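Local coordinates for Afp2 (Serratia entomophila, PDB 6RBN), which probably forms part of the helical sheath that surrounds the inner tube of the anti-feeding prophage, a contractile injection system, at residues 64-77 with 165-179. Sequence-based numbering, arbitrary orientation.
Sequences EDAFYTSLSLWFMH and LASGAAVPPSAIAAA
With chi1 at 63°, Thr-69 sets OG1 between its own backbone N and carbonyl carbon, from where it donates a hydrogen bond to Ala-170 O, 3.1 Å away and approached from above the carbonyl plane. CG2 of the same threonine lies beside the backbone N and meets Ala-169 CB at 3.7 Å, while its CB packs on Val-171 CG2. Leu-73 instead swings CG anti to the backbone N (chi1 -161°), which carries CD1 to the second helix, 3.7 Å from Ala-179 CB; its side chain crosses that of Val-171 at about a right angle, CG against CG1. The axes of helices 66-75 and 173-179 approach to 9.0 Å and run nearly parallel, 15° apart, and the small residues Ser-70 and Ala-175 meet CB to CB at 3.7 Å. Helix 66-75 packs on strands 30-34 and 82-86 of the sheath protein's mixed sheet, Trp-74 meeting Phe-32 edge-to-face, whereas the second helix starts at the ends of strands 102-105 and 127-129, where Ser-174 OG is hydrogen-bonded to Ala-105 O and Leu-129 O. Ahead of it, the Pro-172 ring fits against Ala-66 CB and Ser-70 OG, a hydroxyl engaged in a 2.7 Å hydrogen bond to Ala-66 O. At the far end, the Trp-74 ring turns the edge at CZ3 to Ala-178 O. The His-77 ring meets Ala-179 CB obliquely, its rotation fixed by ND1 donating to Leu-73 O at 2.8 Å and by NE2 pairing with Asn-200 N.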
loop_
_atom_site.group_PDB
_atom_site.type_symbol
_atom_site.label_atom_id
_atom_site.label_comp_id
_atom_site.label_asym_id
_atom_site.label_seq_id
_atom_site.Cartn_x
_atom_site.Cartn_y
_atom_site.Cartn_z
ATOM N N GLU C 64 -77.355 -47.544 60.706
ATOM C CA GLU C 64 -77.596 -48.756 59.943
ATOM C C GLU C 64 -78.029 -48.431 58.518
ATOM O O GLU C 64 -78.081 -49.335 57.676
ATOM C CB GLU C 64 -78.658 -49.616 60.658
ATOM C CG GLU C 64 -78.764 -51.078 60.224
ATOM C CD GLU C 64 -79.816 -51.845 60.992
ATOM O OE1 GLU C 64 -80.488 -51.239 61.851
ATOM O OE2 GLU C 64 -79.967 -53.059 60.740
ATOM N N ASP C 65 -78.280 -47.160 58.213
ATOM C CA ASP C 65 -78.813 -46.732 56.931
ATOM C C ASP C 65 -77.763 -46.914 55.832
ATOM O O ASP C 65 -76.568 -47.078 56.096
ATOM C CB ASP C 65 -79.279 -45.279 57.027
ATOM C CG ASP C 65 -80.273 -44.904 55.942
ATOM O OD1 ASP C 65 -80.576 -45.756 55.082
ATOM O OD2 ASP C 65 -80.763 -43.757 55.962
ATOM N N ALA C 66 -78.230 -46.886 54.581
ATOM C CA ALA C 66 -77.420 -47.315 53.446
ATOM C C ALA C 66 -76.283 -46.360 53.115
ATOM O O ALA C 66 -75.315 -46.781 52.473
ATOM C CB ALA C 66 -78.306 -47.500 52.217
ATOM N N PHE C 67 -76.365 -45.093 53.523
ATOM C CA PHE C 67 -75.249 -44.194 53.257
ATOM C C PHE C 67 -74.116 -44.408 54.247
ATOM O O PHE C 67 -72.952 -44.172 53.909
ATOM C CB PHE C 67 -75.711 -42.729 53.277
ATOM C CG PHE C 67 -76.057 -42.202 54.647
ATOM C CD1 PHE C 67 -77.313 -42.413 55.187
ATOM C CD2 PHE C 67 -75.142 -41.447 55.370
ATOM C CE1 PHE C 67 -77.633 -41.924 56.437
ATOM C CE2 PHE C 67 -75.455 -40.960 56.618
ATOM C CZ PHE C 67 -76.704 -41.197 57.152
ATOM N N TYR C 68 -74.432 -44.845 55.466
ATOM C CA TYR C 68 -73.399 -45.021 56.479
ATOM C C TYR C 68 -72.573 -46.270 56.214
ATOM O O TYR C 68 -71.347 -46.248 56.361
ATOM C CB TYR C 68 -74.027 -45.094 57.871
ATOM C CG TYR C 68 -73.012 -45.130 58.990
ATOM C CD1 TYR C 68 -72.401 -43.965 59.428
ATOM C CD2 TYR C 68 -72.649 -46.325 59.594
ATOM C CE1 TYR C 68 -71.473 -43.987 60.444
ATOM C CE2 TYR C 68 -71.716 -46.358 60.605
ATOM C CZ TYR C 68 -71.131 -45.184 61.026
ATOM O OH TYR C 68 -70.203 -45.207 62.038
ATOM N N THR C 69 -73.227 -47.368 55.837
ATOM C CA THR C 69 -72.507 -48.604 55.564
ATOM C C THR C 69 -71.735 -48.538 54.258
ATOM O O THR C 69 -70.789 -49.308 54.075
ATOM C CB THR C 69 -73.475 -49.779 55.533
ATOM O OG1 THR C 69 -74.411 -49.595 54.469
ATOM C CG2 THR C 69 -74.229 -49.858 56.833
ATOM N N SER C 70 -72.117 -47.643 53.349
ATOM C CA SER C 70 -71.342 -47.455 52.131
ATOM C C SER C 70 -70.043 -46.720 52.417
ATOM O O SER C 70 -68.990 -47.073 51.877
ATOM C CB SER C 70 -72.169 -46.697 51.099
ATOM O OG SER C 70 -73.307 -47.446 50.724
ATOM N N LEU C 71 -70.100 -45.702 53.267
ATOM C CA LEU C 71 -68.915 -44.920 53.588
ATOM C C LEU C 71 -68.002 -45.625 54.574
ATOM O O LEU C 71 -66.781 -45.487 54.473
ATOM C CB LEU C 71 -69.335 -43.562 54.130
ATOM C CG LEU C 71 -69.858 -42.698 52.995
ATOM C CD1 LEU C 71 -70.556 -41.508 53.521
ATOM C CD2 LEU C 71 -68.670 -42.261 52.216
ATOM N N SER C 72 -68.561 -46.373 55.525
ATOM C CA SER C 72 -67.725 -47.133 56.447
ATOM C C SER C 72 -66.974 -48.247 55.734
ATOM O O SER C 72 -65.866 -48.601 56.138
ATOM C CB SER C 72 -68.575 -47.706 57.577
ATOM O OG SER C 72 -69.483 -48.668 57.080
ATOM N N LEU C 73 -67.556 -48.794 54.667
ATOM C CA LEU C 73 -66.872 -49.765 53.829
ATOM C C LEU C 73 -65.939 -49.087 52.835
ATOM O O LEU C 73 -65.002 -49.724 52.347
ATOM C CB LEU C 73 -67.927 -50.628 53.122
ATOM C CG LEU C 73 -67.690 -52.001 52.489
ATOM C CD1 LEU C 73 -67.127 -51.929 51.096
ATOM C CD2 LEU C 73 -66.793 -52.833 53.387
ATOM N N TRP C 74 -66.165 -47.803 52.549
ATOM C CA TRP C 74 -65.261 -47.038 51.695
ATOM C C TRP C 74 -63.950 -46.730 52.400
ATOM O O TRP C 74 -62.868 -46.989 51.861
ATOM C CB TRP C 74 -65.930 -45.736 51.252
ATOM C CG TRP C 74 -65.007 -44.808 50.524
ATOM C CD1 TRP C 74 -64.399 -43.697 51.028
ATOM C CD2 TRP C 74 -64.583 -44.908 49.164
ATOM N NE1 TRP C 74 -63.622 -43.104 50.070
ATOM C CE2 TRP C 74 -63.719 -43.828 48.915
ATOM C CE3 TRP C 74 -64.852 -45.809 48.132
ATOM C CZ2 TRP C 74 -63.119 -43.627 47.681
ATOM C CZ3 TRP C 74 -64.268 -45.598 46.910
ATOM C CH2 TRP C 74 -63.408 -44.521 46.692
ATOM N N PHE C 75 -64.023 -46.156 53.602
ATOM C CA PHE C 75 -62.825 -45.651 54.255
ATOM C C PHE C 75 -61.958 -46.742 54.861
ATOM O O PHE C 75 -60.794 -46.480 55.172
ATOM C CB PHE C 75 -63.184 -44.641 55.344
ATOM C CG PHE C 75 -63.683 -43.333 54.816
ATOM C CD1 PHE C 75 -62.814 -42.449 54.203
ATOM C CD2 PHE C 75 -65.002 -42.959 54.979
ATOM C CE1 PHE C 75 -63.264 -41.243 53.723
ATOM C CE2 PHE C 75 -65.455 -41.753 54.504
ATOM C CZ PHE C 75 -64.584 -40.891 53.882
ATOM N N MET C 76 -62.479 -47.952 55.033
ATOM C CA MET C 76 -61.677 -49.030 55.591
ATOM C C MET C 76 -60.867 -49.769 54.538
ATOM O O MET C 76 -60.222 -50.768 54.865
ATOM C CB MET C 76 -62.560 -50.015 56.358
ATOM C CG MET C 76 -63.524 -50.800 55.515
ATOM S SD MET C 76 -64.515 -51.924 56.515
ATOM C CE MET C 76 -63.284 -53.145 56.958
ATOM N N HIS C 77 -60.881 -49.308 53.291
ATOM C CA HIS C 77 -60.053 -49.849 52.224
ATOM C C HIS C 77 -59.216 -48.748 51.596
ATOM O O HIS C 77 -59.076 -48.665 50.376
ATOM C CB HIS C 77 -60.910 -50.540 51.170
ATOM C CG HIS C 77 -61.659 -51.717 51.699
ATOM N ND1 HIS C 77 -62.921 -51.609 52.238
ATOM C CD2 HIS C 77 -61.315 -53.021 51.800
ATOM C CE1 HIS C 77 -63.326 -52.800 52.641
ATOM N NE2 HIS C 77 -62.369 -53.672 52.388
ATOM N N LEU C 165 -72.682 -56.832 56.216
ATOM C CA LEU C 165 -71.535 -56.372 57.013
ATOM C C LEU C 165 -71.545 -56.866 58.454
ATOM O O LEU C 165 -72.606 -57.025 59.063
ATOM C CB LEU C 165 -71.536 -54.842 57.017
ATOM C CG LEU C 165 -70.418 -53.989 57.612
ATOM C CD1 LEU C 165 -69.154 -54.122 56.794
ATOM C CD2 LEU C 165 -70.856 -52.540 57.691
ATOM N N ALA C 166 -70.339 -57.094 58.993
ATOM C CA ALA C 166 -70.133 -57.883 60.209
ATOM C C ALA C 166 -70.784 -57.296 61.459
ATOM O O ALA C 166 -70.907 -58.006 62.463
ATOM C CB ALA C 166 -68.635 -58.066 60.458
ATOM N N SER C 167 -71.207 -56.036 61.432
ATOM C CA SER C 167 -72.025 -55.478 62.496
ATOM C C SER C 167 -73.511 -55.756 62.299
ATOM O O SER C 167 -74.337 -55.205 63.034
ATOM C CB SER C 167 -71.791 -53.970 62.610
ATOM O OG SER C 167 -72.274 -53.293 61.464
ATOM N N GLY C 168 -73.868 -56.589 61.321
ATOM C CA GLY C 168 -75.242 -56.940 61.056
ATOM C C GLY C 168 -75.918 -56.113 59.984
ATOM O O GLY C 168 -76.936 -56.549 59.438
ATOM N N ALA C 169 -75.381 -54.942 59.661
ATOM C CA ALA C 169 -76.040 -54.031 58.743
ATOM C C ALA C 169 -75.821 -54.464 57.294
ATOM O O ALA C 169 -75.001 -55.332 56.990
ATOM C CB ALA C 169 -75.539 -52.608 58.962
ATOM N N ALA C 170 -76.569 -53.836 56.392
ATOM C CA ALA C 170 -76.593 -54.205 54.982
ATOM C C ALA C 170 -75.848 -53.162 54.165
ATOM O O ALA C 170 -76.264 -52.000 54.109
ATOM C CB ALA C 170 -78.029 -54.343 54.478
ATOM N N VAL C 171 -74.758 -53.578 53.535
ATOM C CA VAL C 171 -74.000 -52.687 52.653
ATOM C C VAL C 171 -74.611 -52.752 51.255
ATOM O O VAL C 171 -74.882 -53.859 50.763
ATOM C CB VAL C 171 -72.529 -53.084 52.628
ATOM C CG1 VAL C 171 -71.758 -52.258 51.620
ATOM C CG2 VAL C 171 -71.926 -52.888 53.979
ATOM N N PRO C 172 -74.880 -51.614 50.617
ATOM C CA PRO C 172 -75.282 -51.623 49.215
ATOM C C PRO C 172 -74.163 -52.156 48.340
ATOM O O PRO C 172 -72.987 -51.836 48.557
ATOM C CB PRO C 172 -75.556 -50.146 48.916
ATOM C CG PRO C 172 -75.859 -49.557 50.228
ATOM C CD PRO C 172 -74.990 -50.275 51.207
ATOM N N PRO C 173 -74.489 -52.962 47.329
ATOM C CA PRO C 173 -73.439 -53.637 46.555
ATOM C C PRO C 173 -72.700 -52.727 45.592
ATOM O O PRO C 173 -71.721 -53.171 44.982
ATOM C CB PRO C 173 -74.218 -54.716 45.810
ATOM C CG PRO C 173 -75.569 -54.135 45.648
ATOM C CD PRO C 173 -75.837 -53.323 46.862
ATOM N N SER C 174 -73.145 -51.482 45.422
ATOM C CA SER C 174 -72.335 -50.493 44.728
ATOM C C SER C 174 -71.093 -50.143 45.526
ATOM O O SER C 174 -70.033 -49.889 44.946
ATOM C CB SER C 174 -73.150 -49.232 44.487
ATOM O OG SER C 174 -74.298 -49.511 43.726
ATOM N N ALA C 175 -71.210 -50.113 46.853
ATOM C CA ALA C 175 -70.078 -49.782 47.705
ATOM C C ALA C 175 -69.078 -50.920 47.792
ATOM O O ALA C 175 -67.896 -50.679 48.054
ATOM C CB ALA C 175 -70.569 -49.417 49.099
ATOM N N ILE C 176 -69.535 -52.155 47.604
ATOM C CA ILE C 176 -68.617 -53.282 47.513
ATOM C C ILE C 176 -67.807 -53.185 46.231
ATOM O O ILE C 176 -66.599 -53.455 46.215
ATOM C CB ILE C 176 -69.404 -54.601 47.604
ATOM C CG1 ILE C 176 -70.146 -54.678 48.936
ATOM C CG2 ILE C 176 -68.494 -55.796 47.465
ATOM C CD1 ILE C 176 -71.150 -55.794 49.003
ATOM N N ALA C 177 -68.446 -52.758 45.143
ATOM C CA ALA C 177 -67.730 -52.546 43.894
ATOM C C ALA C 177 -66.847 -51.310 43.955
ATOM O O ALA C 177 -65.776 -51.293 43.344
ATOM C CB ALA C 177 -68.714 -52.425 42.741
ATOM N N ALA C 178 -67.268 -50.276 44.683
ATOM C CA ALA C 178 -66.484 -49.051 44.765
ATOM C C ALA C 178 -65.239 -49.212 45.619
ATOM O O ALA C 178 -64.277 -48.463 45.433
ATOM C CB ALA C 178 -67.338 -47.910 45.311
ATOM N N ALA C 179 -65.230 -50.167 46.548
ATOM C CA ALA C 179 -64.055 -50.419 47.366
ATOM C C ALA C 179 -63.061 -51.355 46.705
ATOM O O ALA C 179 -61.884 -51.345 47.079
ATOM C CB ALA C 179 -64.464 -51.002 48.717
#